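Local coordinates for putative aminopeptidase (Leishmania major, PDB 5NTH), which probably removes amino-terminal residues from peptides as a manganese-dependent M17 leucyl aminopeptidase, and binds the inhibitor actinonin beside two manganese ions, at residues R6-S9 with E14-A17; V22-N27 with C216-D221; A103-T108 with P114-S119; I333-S338 with T344-I349; D397-A402 with D411-M416. All coordinates share one frame; numbering follows the deposited sequence.

Contact 1. Residues R6-S9 with E14-A17; sequences RPRS and EETA
A salt-bridge network ties the N-terminal loop to the first turn of helix 12-26, with Arg-6 and Arg-8 facing Glu-14 and Glu-15. The Glu-15 carboxylate divides its work between its two oxygens. OE1 takes NH1 of Arg-6 at 2.8 Å, using the lone pair that points away from OE2, while the guanidinium and carboxylate planes stand 39° apart. OE2 is held by Ser-9 from two directions: the backbone N arrives from above the carboxylate plane at 2.7 Å from OE2, and OG lies 2.8 Å from the same oxygen on its anti lone pair. A bend at chi2 (-42°) folds the Glu-15 chain back so that its carboxylate sits among these donors. NE of Arg-8 adds a weaker, 3.3 Å bond to OE2 of Glu-15, and its NH2 reaches OE2 of Glu-14 at 2.9 Å, a salt bridge of poor hydrogen-bond angle (123°). Both arginines are shared with helix 229-243 and the loop before it: Arg-6 NE pairs with Glu-234, and Arg-8 NH1 with Asp-228. The other oxygen of Glu-14 meets Arg-256 of the second subunit. Pro-7, at the centre of an inverse gamma turn, separates the two arginines. With so many donors around it, the Glu-15 carboxylate is probably kept ionised, and its rotation is fixed by bonds to both oxygens.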
# COMPACT_ATOMS: atom_id res chain seq x y z
N ARG A 6 24.36 -35.80 15.91
CA ARG A 6 23.44 -34.69 15.64
C ARG A 6 22.05 -35.07 15.09
O ARG A 6 21.96 -35.69 14.02
CB ARG A 6 24.09 -33.71 14.65
CG ARG A 6 23.52 -32.32 14.79
CD ARG A 6 24.08 -31.37 13.77
NE ARG A 6 25.49 -31.12 13.97
CZ ARG A 6 26.48 -31.65 13.26
NH1 ARG A 6 26.24 -32.46 12.24
NH2 ARG A 6 27.72 -31.34 13.56
N PRO A 7 20.98 -34.69 15.81
CA PRO A 7 19.62 -34.87 15.29
C PRO A 7 19.19 -33.66 14.45
O PRO A 7 18.41 -32.81 14.92
CB PRO A 7 18.77 -35.01 16.57
CG PRO A 7 19.49 -34.16 17.58
CD PRO A 7 20.97 -34.16 17.20
N ARG A 8 19.72 -33.57 13.23
CA ARG A 8 19.47 -32.41 12.34
C ARG A 8 18.86 -32.80 10.98
O ARG A 8 17.64 -33.01 10.89
CB ARG A 8 20.72 -31.53 12.20
CG ARG A 8 20.40 -30.11 11.73
CD ARG A 8 21.63 -29.35 11.26
NE ARG A 8 21.65 -29.12 9.81
CZ ARG A 8 21.35 -27.97 9.20
NH1 ARG A 8 20.97 -26.88 9.87
NH2 ARG A 8 21.43 -27.89 7.87
N SER A 9 19.67 -32.87 9.92
CA SER A 9 19.16 -33.20 8.57
C SER A 9 19.28 -34.69 8.28
O SER A 9 19.98 -35.44 8.98
CB SER A 9 19.81 -32.34 7.45
OG SER A 9 20.91 -32.99 6.82
N GLU A 14 25.39 -32.49 3.97
CA GLU A 14 24.98 -31.31 4.73
C GLU A 14 25.52 -31.44 6.16
O GLU A 14 26.10 -30.49 6.69
CB GLU A 14 23.44 -31.19 4.70
CG GLU A 14 22.85 -29.83 5.06
CD GLU A 14 21.35 -29.74 4.74
OE1 GLU A 14 20.98 -29.92 3.54
OE2 GLU A 14 20.54 -29.50 5.66
N GLU A 15 25.39 -32.63 6.74
CA GLU A 15 25.82 -32.85 8.12
C GLU A 15 27.31 -32.83 8.28
O GLU A 15 27.79 -32.45 9.35
CB GLU A 15 25.27 -34.16 8.68
CG GLU A 15 23.77 -34.16 9.01
CD GLU A 15 23.26 -32.89 9.69
OE1 GLU A 15 23.86 -32.44 10.69
OE2 GLU A 15 22.25 -32.32 9.21
N THR A 16 28.04 -33.24 7.26
CA THR A 16 29.51 -33.22 7.29
C THR A 16 29.98 -31.78 7.28
O THR A 16 30.89 -31.43 8.02
CB THR A 16 30.12 -34.02 6.10
OG1 THR A 16 30.14 -35.42 6.41
CG2 THR A 16 31.57 -33.57 5.76
N ALA A 17 29.36 -30.95 6.46
CA ALA A 17 29.72 -29.53 6.40
C ALA A 17 29.31 -28.75 7.65
O ALA A 17 29.99 -27.79 7.97
CB ALA A 17 29.17 -28.86 5.15

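Contact 2. Residues V22-N27 with C216-D221; sequences VQTCTN and CQRLVD
The hydroxyl OG1 of Thr-24 is gripped by the guanidinium of Arg-218, whose NH2 lies 2.7 Å from OG1 with an N-H...O angle of 149°. A second, weaker bond comes to the same OG1 from NE at 3.2 Å, so one hydroxyl oxygen bridges two nitrogens at a single edge of the guanidinium, although it sits somewhat out of the plane as seen from NH2. The two side chains meet at about a right angle. Thr-24 places OG1 between its backbone N and carbonyl carbon (chi1 65°), where it also bonds to the carbonyl O of Tyr-21, one turn back in the same helix. Arg-218 reaches across with its chain extended from CG to NE. These residues join two helices whose short segments run nearly antiparallel at 151° and approach to 10.9 Å between axes: helix 12-26, near the N-terminus, packs here on helix 203-221, which also touches helices 229-243 and 323-341. Beside the polar grip, SG of Cys-25 touches CD2 of Leu-219 at 3.7 Å. The same sulfur lies 3.7 Å from NE of Arg-218, obliquely to the guanidinium, and thus borders both the charged group and the apolar patch. Ile-235 of helix 229-243 packs against both Cys-25 and Leu-219. NH2 of the buried Arg-218 also bonds to the carbonyl O of Ala-173, and NH1 to that of Tyr-174, both carbonyls belonging to a loop that lies beside the helix pair.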
# COMPACT_ATOMS: atom_id res chain seq x y z
N VAL A 22 30.81 -26.02 12.79
CA VAL A 22 30.85 -26.03 14.25
C VAL A 22 32.29 -25.81 14.70
O VAL A 22 32.55 -24.92 15.49
CB VAL A 22 30.28 -27.34 14.80
CG1 VAL A 22 30.58 -27.50 16.28
CG2 VAL A 22 28.78 -27.38 14.57
N GLN A 23 33.21 -26.58 14.13
CA GLN A 23 34.64 -26.45 14.49
C GLN A 23 35.18 -25.05 14.35
O GLN A 23 35.97 -24.60 15.20
CB GLN A 23 35.52 -27.41 13.67
CG GLN A 23 35.37 -28.86 14.07
CD GLN A 23 35.23 -29.00 15.55
OE1 GLN A 23 34.15 -29.34 16.06
NE2 GLN A 23 36.30 -28.66 16.27
N THR A 24 34.77 -24.36 13.30
CA THR A 24 35.32 -23.03 13.05
C THR A 24 34.83 -22.11 14.14
O THR A 24 35.54 -21.18 14.55
CB THR A 24 34.91 -22.47 11.69
OG1 THR A 24 33.49 -22.27 11.68
CG2 THR A 24 35.32 -23.43 10.55
N CYS A 25 33.62 -22.38 14.61
CA CYS A 25 33.01 -21.66 15.72
C CYS A 25 33.54 -22.02 17.12
O CYS A 25 33.73 -21.15 17.95
CB CYS A 25 31.49 -21.85 15.67
SG CYS A 25 30.70 -20.87 14.40
N THR A 26 33.74 -23.31 17.38
CA THR A 26 34.23 -23.75 18.68
C THR A 26 35.73 -23.50 18.92
O THR A 26 36.11 -23.32 20.05
CB THR A 26 33.89 -25.22 19.00
OG1 THR A 26 34.62 -26.10 18.15
CG2 THR A 26 32.40 -25.49 18.84
N ASN A 27 36.57 -23.48 17.89
CA ASN A 27 37.98 -23.11 18.07
C ASN A 27 38.30 -21.68 17.63
O ASN A 27 39.47 -21.33 17.46
CB ASN A 27 38.89 -24.05 17.28
CG ASN A 27 38.62 -25.50 17.60
OD1 ASN A 27 38.21 -26.27 16.73
ND2 ASN A 27 38.84 -25.89 18.87
N CYS A 216 31.00 -13.37 17.75
CA CYS A 216 29.68 -12.81 17.68
C CYS A 216 29.31 -12.41 16.25
O CYS A 216 28.23 -12.74 15.79
CB CYS A 216 29.55 -11.65 18.65
SG CYS A 216 27.89 -11.07 18.69
N GLN A 217 30.20 -11.72 15.55
CA GLN A 217 29.95 -11.38 14.15
C GLN A 217 29.73 -12.64 13.28
O GLN A 217 28.95 -12.59 12.35
CB GLN A 217 31.07 -10.55 13.56
CG GLN A 217 31.28 -9.19 14.19
CD GLN A 217 32.45 -8.44 13.55
OE1 GLN A 217 33.58 -8.87 13.69
NE2 GLN A 217 32.19 -7.33 12.85
N ARG A 218 30.40 -13.75 13.60
CA ARG A 218 30.29 -14.97 12.83
C ARG A 218 28.96 -15.63 13.00
O ARG A 218 28.30 -15.94 12.04
CB ARG A 218 31.36 -15.95 13.25
CG ARG A 218 31.36 -17.24 12.44
CD ARG A 218 32.69 -17.94 12.49
NE ARG A 218 32.71 -19.19 11.72
CZ ARG A 218 32.82 -19.27 10.39
NH1 ARG A 218 32.89 -18.19 9.61
NH2 ARG A 218 32.86 -20.47 9.83
N LEU A 219 28.57 -15.86 14.24
CA LEU A 219 27.27 -16.46 14.54
C LEU A 219 26.13 -15.64 13.93
O LEU A 219 25.26 -16.19 13.26
CB LEU A 219 27.11 -16.63 16.03
CG LEU A 219 28.10 -17.58 16.71
CD1 LEU A 219 27.85 -17.58 18.21
CD2 LEU A 219 28.04 -19.01 16.18
N VAL A 220 26.18 -14.33 14.09
CA VAL A 220 25.13 -13.45 13.56
C VAL A 220 25.06 -13.52 12.05
O VAL A 220 24.01 -13.80 11.49
CB VAL A 220 25.31 -11.99 14.04
CG1 VAL A 220 24.41 -11.04 13.30
CG2 VAL A 220 24.99 -11.89 15.52
N ASP A 221 26.21 -13.27 11.41
CA ASP A 221 26.36 -13.30 9.94
C ASP A 221 25.94 -14.61 9.31
O ASP A 221 25.41 -14.57 8.22
CB ASP A 221 27.81 -13.09 9.50
CG ASP A 221 28.21 -11.61 9.35
OD1 ASP A 221 27.35 -10.71 9.34
OD2 ASP A 221 29.43 -11.37 9.20

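Contact 3. Residues A103-T108 with P114-S119; sequences ALPATT and PYRADS
The guanidinium of Arg-116 carries the Pro-105 ring on one face, CG standing 3.3 Å above the plane and offset toward the rim, with CB of Pro-105 3.4 Å from NH2. Around its edge lie three oxygens: OG1 of Thr-108, the carbonyl O of Thr-107 and OD1 of Asp-118. NE of Arg-116 gives a weak bond to OG1 of Thr-108 (2.8 Å, 129°), whereas NH1 makes a straighter salt bridge to OD1 of Asp-118 at 2.9 Å, essentially in the guanidinium plane. Bends at chi2 and chi3 curl the Arg-116 chain so that this flat group returns to the loop. Here the chain leaves strand 97-103 of the N-terminal domain, turns, and enters helix 117-127, with Arg-116 at the N-cap position. OD1 of Asp-118 also accepts from the backbone N of Ser-119, and both donors reach it from the same face of its carboxylate. Closer to the strand, CD2 of Leu-104 rests on CB of Ser-119 at 3.7 Å, and OG of Ser-119 approaches CD of Pro-105 at 3.2 Å. Glu-464 of the third subunit packs on Thr-108 and Arg-116, while Tyr-465 of that subunit bonds to OD2 of Asp-118.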
# COMPACT_ATOMS: atom_id res chain seq x y z
N ALA A 103 42.58 11.17 10.65
CA ALA A 103 42.22 11.99 11.79
C ALA A 103 40.78 11.70 12.22
O ALA A 103 39.85 11.68 11.39
CB ALA A 103 42.37 13.44 11.45
N LEU A 104 40.61 11.51 13.53
CA LEU A 104 39.31 11.36 14.11
C LEU A 104 38.64 12.71 14.06
O LEU A 104 39.31 13.72 13.85
CB LEU A 104 39.40 10.86 15.54
CG LEU A 104 40.14 9.52 15.75
CD1 LEU A 104 40.44 9.29 17.23
CD2 LEU A 104 39.41 8.32 15.12
N PRO A 105 37.31 12.73 14.24
CA PRO A 105 36.58 14.00 14.19
C PRO A 105 36.87 14.93 15.36
O PRO A 105 37.21 14.48 16.49
CB PRO A 105 35.11 13.56 14.19
CG PRO A 105 35.13 12.15 13.68
CD PRO A 105 36.36 11.59 14.33
N ALA A 106 36.70 16.21 15.04
CA ALA A 106 37.00 17.33 15.94
C ALA A 106 36.13 17.35 17.20
O ALA A 106 36.65 17.56 18.29
CB ALA A 106 36.83 18.63 15.17
N THR A 107 34.82 17.10 17.04
CA THR A 107 33.83 17.34 18.09
C THR A 107 33.00 16.08 18.37
O THR A 107 32.56 15.37 17.47
CB THR A 107 32.90 18.54 17.73
OG1 THR A 107 32.19 18.26 16.51
CG2 THR A 107 33.72 19.82 17.49
N THR A 108 32.80 15.81 19.65
CA THR A 108 32.03 14.67 20.12
C THR A 108 30.96 15.15 21.10
O THR A 108 31.18 16.06 21.87
CB THR A 108 33.00 13.63 20.74
OG1 THR A 108 33.58 12.87 19.67
CG2 THR A 108 32.30 12.67 21.70
N PRO A 114 33.82 9.06 23.88
CA PRO A 114 34.82 10.16 23.76
C PRO A 114 36.12 9.79 23.03
O PRO A 114 36.86 10.67 22.58
CB PRO A 114 35.14 10.48 25.21
CG PRO A 114 35.03 9.15 25.85
CD PRO A 114 33.83 8.48 25.23
N TYR A 115 36.39 8.50 22.93
CA TYR A 115 37.51 7.99 22.14
C TYR A 115 37.17 7.88 20.64
O TYR A 115 38.06 7.62 19.86
CB TYR A 115 37.91 6.60 22.64
CG TYR A 115 37.99 6.49 24.15
CD1 TYR A 115 38.65 7.48 24.91
CD2 TYR A 115 37.41 5.42 24.82
CE1 TYR A 115 38.72 7.40 26.29
CE2 TYR A 115 37.46 5.34 26.21
CZ TYR A 115 38.13 6.32 26.95
OH TYR A 115 38.19 6.23 28.33
N ARG A 116 35.90 8.06 20.28
CA ARG A 116 35.41 7.96 18.90
C ARG A 116 35.73 6.66 18.25
O ARG A 116 36.27 6.63 17.17
CB ARG A 116 35.85 9.14 18.03
CG ARG A 116 35.11 10.44 18.34
CD ARG A 116 33.60 10.29 18.12
NE ARG A 116 33.11 11.39 17.31
CZ ARG A 116 32.59 11.27 16.10
NH1 ARG A 116 32.43 10.09 15.52
NH2 ARG A 116 32.23 12.38 15.44
N ALA A 117 35.32 5.58 18.91
CA ALA A 117 35.45 4.22 18.40
C ALA A 117 34.72 3.96 17.08
O ALA A 117 35.04 3.00 16.38
CB ALA A 117 34.96 3.24 19.45
N ASP A 118 33.74 4.78 16.76
CA ASP A 118 33.05 4.68 15.48
C ASP A 118 33.95 5.04 14.30
O ASP A 118 33.98 4.35 13.30
CB ASP A 118 31.74 5.51 15.43
CG ASP A 118 31.86 6.88 16.10
OD1 ASP A 118 32.99 7.40 16.29
OD2 ASP A 118 30.81 7.44 16.47
N SER A 119 34.65 6.15 14.43
CA SER A 119 35.56 6.59 13.40
C SER A 119 36.75 5.64 13.26
O SER A 119 37.25 5.40 12.17
CB SER A 119 36.00 8.00 13.71
OG SER A 119 34.86 8.85 13.68

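Contact 4. Residues I333-S338 with T344-I349; sequences IAVVRS and THFSHI
Phe-346 sends its ring from CB toward helix 323-341, and successive atoms meet different parts of that helix. With CG anti to the carbonyl carbon (chi1 -79°), the ring lies against Val-335 and Ser-338. CD1 is 4.2 Å from the carbonyl O of Val-335. Further out, CE1 lies 3.4 Å from OG of Ser-338, which sits at the ring edge and in its plane. At the tip, CZ touches CG2 of Val-335 at 4.2 Å, while the other methyl, CG1, stands over the middle of the ring: 4.1 Å from the centroid and only 6° off the normal, a CH-pi contact. Val-335 and Ser-338, three residues apart on one side of the helix, therefore meet a face and an edge of the same ring. This is a helix-to-strand connection of the catalytic domain, in which the chain leaves helix 323-341, passes through the type I turn from Phe-346 to Ile-349 and enters strand 349-361. Phe-532 of helix 528-536 adds an edge-to-face partner for Phe-346, and Leu-535 packs there as well. The hydroxyl of Ser-338 is hydrogen-bonded to Glu-205 of helix 203-221, so its place beside the aromatic edge does not cost it a polar partner. His-345 also approaches that hydroxyl, its CB 3.6 Å from OG of Ser-338, with the imidazole turned obliquely to the oxygen.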
# COMPACT_ATOMS: atom_id res chain seq x y z
N ILE A 333 31.47 -15.74 27.56
CA ILE A 333 32.70 -16.46 27.26
C ILE A 333 33.91 -15.64 27.65
O ILE A 333 34.82 -16.17 28.28
CB ILE A 333 32.75 -16.79 25.76
CG1 ILE A 333 31.69 -17.86 25.50
CG2 ILE A 333 34.15 -17.25 25.32
CD1 ILE A 333 31.58 -18.30 24.06
N ALA A 334 33.90 -14.37 27.27
CA ALA A 334 34.99 -13.46 27.54
C ALA A 334 35.16 -13.20 29.04
O ALA A 334 36.28 -13.25 29.57
CB ALA A 334 34.74 -12.16 26.83
N VAL A 335 34.05 -12.92 29.71
CA VAL A 335 34.02 -12.75 31.15
C VAL A 335 34.57 -13.98 31.85
O VAL A 335 35.52 -13.87 32.59
CB VAL A 335 32.63 -12.49 31.69
CG1 VAL A 335 32.61 -12.57 33.20
CG2 VAL A 335 32.17 -11.10 31.25
N VAL A 336 33.98 -15.14 31.62
CA VAL A 336 34.53 -16.35 32.19
C VAL A 336 36.01 -16.57 31.86
O VAL A 336 36.76 -17.05 32.69
CB VAL A 336 33.71 -17.57 31.80
CG1 VAL A 336 34.47 -18.88 32.06
CG2 VAL A 336 32.40 -17.57 32.54
N ARG A 337 36.41 -16.24 30.64
CA ARG A 337 37.82 -16.41 30.27
C ARG A 337 38.70 -15.51 31.09
O ARG A 337 39.82 -15.89 31.45
CB ARG A 337 38.03 -16.11 28.78
CG ARG A 337 37.95 -17.37 27.96
CD ARG A 337 37.89 -17.09 26.47
NE ARG A 337 37.91 -18.34 25.70
CZ ARG A 337 37.62 -18.43 24.40
NH1 ARG A 337 37.29 -17.36 23.68
NH2 ARG A 337 37.65 -19.62 23.82
N SER A 338 38.21 -14.30 31.36
CA SER A 338 38.96 -13.34 32.16
C SER A 338 39.09 -13.86 33.63
O SER A 338 40.17 -13.84 34.24
CB SER A 338 38.30 -11.97 32.05
OG SER A 338 38.98 -10.98 32.84
N THR A 344 41.57 -12.04 40.72
CA THR A 344 40.94 -10.80 41.12
C THR A 344 40.01 -10.20 40.05
O THR A 344 39.22 -9.30 40.38
CB THR A 344 42.03 -9.74 41.40
OG1 THR A 344 42.76 -9.48 40.19
CG2 THR A 344 43.03 -10.23 42.46
N HIS A 345 40.11 -10.69 38.81
CA HIS A 345 39.52 -10.01 37.64
C HIS A 345 38.02 -9.78 37.62
O HIS A 345 37.60 -8.68 37.23
CB HIS A 345 39.95 -10.63 36.31
CG HIS A 345 41.16 -9.98 35.73
ND1 HIS A 345 42.13 -10.69 35.06
CD2 HIS A 345 41.56 -8.68 35.72
CE1 HIS A 345 43.08 -9.85 34.67
NE2 HIS A 345 42.76 -8.63 35.05
N PHE A 346 37.19 -10.72 38.01
CA PHE A 346 35.78 -10.30 38.20
C PHE A 346 35.39 -10.70 39.58
O PHE A 346 34.36 -11.33 39.80
CB PHE A 346 34.83 -10.87 37.12
CG PHE A 346 34.88 -10.13 35.81
CD1 PHE A 346 35.85 -10.40 34.88
CD2 PHE A 346 33.92 -9.17 35.50
CE1 PHE A 346 35.90 -9.71 33.68
CE2 PHE A 346 33.96 -8.48 34.30
CZ PHE A 346 34.95 -8.76 33.39
N SER A 347 36.22 -10.32 40.54
CA SER A 347 36.11 -10.82 41.93
C SER A 347 34.76 -10.51 42.60
O SER A 347 34.27 -11.25 43.44
CB SER A 347 37.27 -10.30 42.80
OG SER A 347 37.26 -8.88 42.86
N HIS A 348 34.15 -9.42 42.17
CA HIS A 348 32.89 -8.89 42.68
C HIS A 348 31.68 -9.58 41.98
O HIS A 348 30.55 -9.07 42.02
CB HIS A 348 32.85 -7.37 42.43
CG HIS A 348 33.01 -7.03 40.98
ND1 HIS A 348 34.24 -7.08 40.33
CD2 HIS A 348 32.10 -6.76 40.02
CE1 HIS A 348 34.07 -6.81 39.05
NE2 HIS A 348 32.79 -6.60 38.84
N ILE A 349 31.90 -10.74 41.35
CA ILE A 349 30.84 -11.48 40.73
C ILE A 349 30.91 -12.91 41.23
O ILE A 349 31.94 -13.57 41.08
CB ILE A 349 30.93 -11.39 39.18
CG1 ILE A 349 30.65 -9.93 38.74
CG2 ILE A 349 29.95 -12.37 38.49
CD1 ILE A 349 30.66 -9.70 37.25

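Contact 5. Residues D397-A402 with D411-M416; sequences DGVYYA and DVLIDM
Val-399 and Leu-413 meet methyl to methyl, CG1 of the valine 3.7 Å from CD2 of the leucine, their side chains crossing at about a right angle. Val-399 sets CG1 anti to its own carbonyl carbon (chi1 -62°), and this one branch serves two partners: besides Leu-413 it touches OD1 of Asp-415 at 3.6 Å. Leu-413 leaves the strand with an unusual chi2 of 132°, away from the common staggered values. That rotation spreads its methyls along the helix: CD2 goes to Val-399, and CD1 to CB of Ala-402 at 4.2 Å, three residues further on. Asp-415 likewise swings its carboxylate out from the strand, bringing OD1 against the valine methyl. The arrangement is a helix lying on a sheet, helix 391-404 packed against strand 412-417 in the central mixed sheet of the catalytic domain; the short segments run nearly antiparallel, at 157°, with axes 10.2 Å apart. Val-296 of the neighbouring strand 291-300 packs on both Val-399 and Asp-415. The metal site lies beyond: the Asp-415 side chain is about 7 Å from that of the manganese ligand Lys-298 and about 12 Å from a manganese ion. Across the interface the cohesion is apolar, and the one carboxylate among these methyls finds its polar partner elsewhere: OD2 is hydrogen-bonded to ND1 of His-510.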
# COMPACT_ATOMS: atom_id res chain seq x y z
N ASP A 397 9.74 -16.31 28.66
CA ASP A 397 10.06 -17.60 29.31
C ASP A 397 11.55 -17.61 29.73
O ASP A 397 11.93 -18.25 30.70
CB ASP A 397 9.72 -18.80 28.41
CG ASP A 397 8.23 -19.18 28.45
OD1 ASP A 397 7.51 -18.83 29.40
OD2 ASP A 397 7.75 -19.86 27.54
N GLY A 398 12.38 -16.88 29.00
CA GLY A 398 13.80 -16.85 29.31
C GLY A 398 14.10 -16.19 30.64
O GLY A 398 14.88 -16.71 31.44
N VAL A 399 13.50 -15.03 30.85
CA VAL A 399 13.78 -14.31 32.05
C VAL A 399 13.17 -15.04 33.25
O VAL A 399 13.81 -15.09 34.31
CB VAL A 399 13.37 -12.84 31.97
CG1 VAL A 399 14.16 -12.16 30.86
CG2 VAL A 399 11.86 -12.66 31.79
N TYR A 400 12.01 -15.67 33.09
CA TYR A 400 11.44 -16.45 34.17
C TYR A 400 12.37 -17.60 34.54
O TYR A 400 12.71 -17.79 35.70
CB TYR A 400 10.03 -16.97 33.89
CG TYR A 400 9.48 -17.62 35.12
CD1 TYR A 400 8.86 -16.87 36.13
CD2 TYR A 400 9.70 -18.98 35.34
CE1 TYR A 400 8.41 -17.49 37.31
CE2 TYR A 400 9.26 -19.61 36.51
CZ TYR A 400 8.62 -18.86 37.49
OH TYR A 400 8.21 -19.49 38.64
N TYR A 401 12.80 -18.37 33.57
CA TYR A 401 13.82 -19.40 33.85
C TYR A 401 15.00 -18.87 34.66
O TYR A 401 15.46 -19.51 35.59
CB TYR A 401 14.40 -20.01 32.59
CG TYR A 401 15.41 -21.06 32.96
CD1 TYR A 401 15.00 -22.35 33.23
CD2 TYR A 401 16.78 -20.76 33.11
CE1 TYR A 401 15.89 -23.33 33.61
CE2 TYR A 401 17.69 -21.75 33.50
CZ TYR A 401 17.23 -23.05 33.75
OH TYR A 401 18.06 -24.08 34.15
N ALA A 402 15.54 -17.74 34.24
CA ALA A 402 16.78 -17.23 34.80
C ALA A 402 16.55 -16.67 36.19
O ALA A 402 17.44 -16.75 37.03
CB ALA A 402 17.37 -16.17 33.91
N ASP A 411 20.86 -10.96 41.22
CA ASP A 411 20.74 -9.60 41.70
C ASP A 411 20.66 -8.57 40.60
O ASP A 411 20.44 -7.39 40.86
CB ASP A 411 21.90 -9.25 42.62
CG ASP A 411 22.08 -10.26 43.73
OD1 ASP A 411 21.10 -10.52 44.50
OD2 ASP A 411 23.22 -10.80 43.82
N VAL A 412 20.86 -9.01 39.36
CA VAL A 412 20.63 -8.13 38.21
C VAL A 412 20.37 -8.98 36.98
O VAL A 412 21.00 -10.00 36.78
CB VAL A 412 21.78 -7.11 38.05
CG1 VAL A 412 23.11 -7.81 38.20
CG2 VAL A 412 21.73 -6.34 36.74
N LEU A 413 19.37 -8.57 36.21
CA LEU A 413 19.03 -9.25 34.99
C LEU A 413 19.23 -8.36 33.78
O LEU A 413 18.61 -7.30 33.67
CB LEU A 413 17.61 -9.76 35.01
CG LEU A 413 17.49 -10.81 33.91
CD1 LEU A 413 16.82 -12.06 34.44
CD2 LEU A 413 16.82 -10.24 32.67
N ILE A 414 20.08 -8.83 32.86
CA ILE A 414 20.35 -8.13 31.62
C ILE A 414 19.68 -8.84 30.47
O ILE A 414 20.06 -9.97 30.13
CB ILE A 414 21.84 -8.05 31.30
CG1 ILE A 414 22.60 -7.47 32.49
CG2 ILE A 414 22.05 -7.21 30.05
CD1 ILE A 414 24.09 -7.37 32.25
N ASP A 415 18.75 -8.14 29.83
CA ASP A 415 17.97 -8.67 28.71
C ASP A 415 18.47 -8.00 27.45
O ASP A 415 18.54 -6.77 27.36
CB ASP A 415 16.48 -8.38 28.94
CG ASP A 415 15.55 -9.22 28.07
OD1 ASP A 415 15.67 -10.46 28.09
OD2 ASP A 415 14.66 -8.64 27.39
N MET A 416 18.85 -8.81 26.47
CA MET A 416 19.41 -8.25 25.24
C MET A 416 18.78 -8.90 24.06
O MET A 416 18.76 -10.12 23.97
CB MET A 416 20.92 -8.40 25.18
CG MET A 416 21.55 -7.63 24.04
SD MET A 416 23.32 -7.88 23.91
CE MET A 416 23.93 -6.90 25.25

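Contacts 2, 4 and 5 are buried, whereas contacts 1 and 3 lie further out and are only partly covered, each with a neighbouring subunit in reach. Chemistry follows place: the two outer contacts fold short local loops around arginines and carboxylates, while contacts 4 and 5 rely on methyls and an aromatic ring. Contact 2 mixes both, burying an arginine whose partners are a hydroxyl and backbone carbonyls. Contacts 1 and 2 share helix 12-26 and touch through Arg-6 and Val-22. In the catalytic domain, contact 5 packs a helix on a sheet strand and contact 4 packs one on the turn leading into a strand, but contact 3 belongs to the N-terminal domain.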